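Local coordinates for V-type ATP synthase alpha chain (PDB 5BN3), which forms subunit A of an archaeal V-type ATP synthase and has a P-loop nucleotide-binding domain that holds ADP, at residues A[248-252]-A[320-325]. Residues are numbered along the deposited sequence; the frame is centred on the assembly and turned at random.
Sequences IGCGE and DSTSRW
Asp320 O accepts Cys250 N at 2.7 Å, the amide standing above the carbonyl plane, and also lies 3.5 Å from Gly249 CA in a CA-H...O contact. On the neighbouring peptides Asp320 N reaches Ile248 O almost straight, and Ser321 N gives to Cys250 O at 3.0 Å. These bonds join the C-terminal ends of parallel strands 244-250 and 314-320 in the P-loop domain's central sheet, where a cis peptide before Ser321 leads into helix 322-335. Ser321 caps that helix, its OG accepting Ser323 N and also bonding Ser380. Gly251 suits its place: its phi is positive, and its bare CA leaves room for Arg324 CB. Bent at chi2 (-52°), Arg324 lays CG 3.2 Å from Cys250 O and turns NE to the syn side of Glu252 OE2, a 3.0 Å salt bridge; Tyr256 and Tyr297 of the neighbouring NEQ263 chain add cation-pi contacts. Glu252, near a bound magnesium, and Asp320 cross at about a right angle, their carboxylate planes nearly parallel; a water gives to Asp320 OD1 and weakly to Glu252 OE1. Asp320 OD2 is hydrogen-bonded to Thr230 OG1 of the ADP pocket. Small and apolar, Cys250 SG fits 3.9 Å from Trp325 CB.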
loop_
_atom_site.group_PDB
_atom_site.type_symbol
_atom_site.label_atom_id
_atom_site.label_comp_id
_atom_site.label_asym_id
_atom_site.label_seq_id
_atom_site.Cartn_x
_atom_site.Cartn_y
_atom_site.Cartn_z
ATOM N N ILE A 248 -10.215 23.359 -24.236
ATOM C CA ILE A 248 -10.872 22.060 -24.206
ATOM C C ILE A 248 -11.348 21.723 -22.798
ATOM O O ILE A 248 -10.539 21.460 -21.903
ATOM C CB ILE A 248 -9.939 20.935 -24.698
ATOM C CG1 ILE A 248 -9.252 21.340 -26.005
ATOM C CG2 ILE A 248 -10.719 19.643 -24.883
ATOM C CD1 ILE A 248 -8.311 20.280 -26.553
ATOM N N GLY A 249 -12.661 21.738 -22.604
ATOM C CA GLY A 249 -13.245 21.267 -21.364
ATOM C C GLY A 249 -13.431 19.766 -21.441
ATOM O O GLY A 249 -14.455 19.282 -21.928
ATOM N N CYS A 250 -12.430 19.030 -20.967
ATOM C CA CYS A 250 -12.440 17.577 -21.044
ATOM C C CYS A 250 -12.913 16.966 -19.729
ATOM O O CYS A 250 -12.138 16.845 -18.782
ATOM C CB CYS A 250 -11.043 17.063 -21.402
ATOM S SG CYS A 250 -10.904 15.268 -21.583
ATOM N N GLY A 251 -14.192 16.598 -19.677
ATOM C CA GLY A 251 -14.755 15.912 -18.528
ATOM C C GLY A 251 -14.893 16.748 -17.269
ATOM O O GLY A 251 -14.854 16.203 -16.165
ATOM N N GLU A 252 -15.064 18.060 -17.425
ATOM C CA GLU A 252 -15.230 18.952 -16.273
ATOM C C GLU A 252 -16.639 19.541 -16.177
ATOM O O GLU A 252 -17.573 19.017 -16.783
ATOM C CB GLU A 252 -14.180 20.067 -16.291
ATOM C CG GLU A 252 -12.757 19.574 -16.080
ATOM C CD GLU A 252 -12.547 18.953 -14.711
ATOM O OE1 GLU A 252 -13.066 19.504 -13.717
ATOM O OE2 GLU A 252 -11.863 17.911 -14.625
ATOM N N ASP A 320 -8.401 20.841 -19.986
ATOM C CA ASP A 320 -8.836 20.751 -18.595
ATOM C C ASP A 320 -10.009 19.774 -18.507
ATOM O O ASP A 320 -11.130 20.132 -18.857
ATOM C CB ASP A 320 -9.273 22.148 -18.126
ATOM C CG ASP A 320 -9.746 22.175 -16.682
ATOM O OD1 ASP A 320 -9.367 21.281 -15.898
ATOM O OD2 ASP A 320 -10.495 23.113 -16.322
ATOM N N SER A 321 -9.775 18.544 -18.050
ATOM C CA SER A 321 -8.482 18.081 -17.556
ATOM C C SER A 321 -8.080 16.767 -18.229
ATOM O O SER A 321 -8.938 15.948 -18.567
ATOM C CB SER A 321 -8.558 17.886 -16.039
ATOM O OG SER A 321 -7.636 16.907 -15.599
ATOM N N THR A 322 -6.776 16.557 -18.406
ATOM C CA THR A 322 -6.275 15.357 -19.083
ATOM C C THR A 322 -6.504 14.064 -18.302
ATOM O O THR A 322 -6.517 12.979 -18.878
ATOM C CB THR A 322 -4.779 15.478 -19.438
ATOM O OG1 THR A 322 -4.008 15.628 -18.239
ATOM C CG2 THR A 322 -4.549 16.671 -20.345
ATOM N N SER A 323 -6.680 14.181 -16.992
ATOM C CA SER A 323 -6.988 13.023 -16.160
ATOM C C SER A 323 -8.322 12.368 -16.534
ATOM O O SER A 323 -8.495 11.162 -16.367
ATOM C CB SER A 323 -6.996 13.417 -14.682
ATOM O OG SER A 323 -5.743 13.949 -14.300
ATOM N N ARG A 324 -9.260 13.164 -17.040
ATOM C CA ARG A 324 -10.577 12.650 -17.415
ATOM C C ARG A 324 -10.480 11.815 -18.687
ATOM O O ARG A 324 -11.213 10.843 -18.864
ATOM C CB ARG A 324 -11.570 13.801 -17.608
ATOM C CG ARG A 324 -11.621 14.784 -16.444
ATOM C CD ARG A 324 -11.828 14.073 -15.121
ATOM N NE ARG A 324 -11.704 14.997 -13.998
ATOM C CZ ARG A 324 -11.245 14.659 -12.798
ATOM N NH1 ARG A 324 -10.861 13.413 -12.557
ATOM N NH2 ARG A 324 -11.166 15.571 -11.840
ATOM N N TRP A 325 -9.569 12.213 -19.570
ATOM C CA TRP A 325 -9.259 11.458 -20.779
ATOM C C TRP A 325 -8.613 10.136 -20.381
ATOM O O TRP A 325 -8.929 9.086 -20.940
ATOM C CB TRP A 325 -8.323 12.283 -21.679
ATOM C CG TRP A 325 -7.693 11.534 -22.833
ATOM C CD1 TRP A 325 -8.209 10.461 -23.504
ATOM C CD2 TRP A 325 -6.420 11.808 -23.437
ATOM N NE1 TRP A 325 -7.337 10.055 -24.487
ATOM C CE2 TRP A 325 -6.233 10.867 -24.468
ATOM C CE3 TRP A 325 -5.423 12.763 -23.209
ATOM C CZ2 TRP A 325 -5.087 10.849 -25.266
ATOM C CZ3 TRP A 325 -4.288 12.745 -24.003
ATOM C CH2 TRP A 325 -4.130 11.795 -25.018
HETATM O O HOH W 1 -10.161 21.325 -13.128
#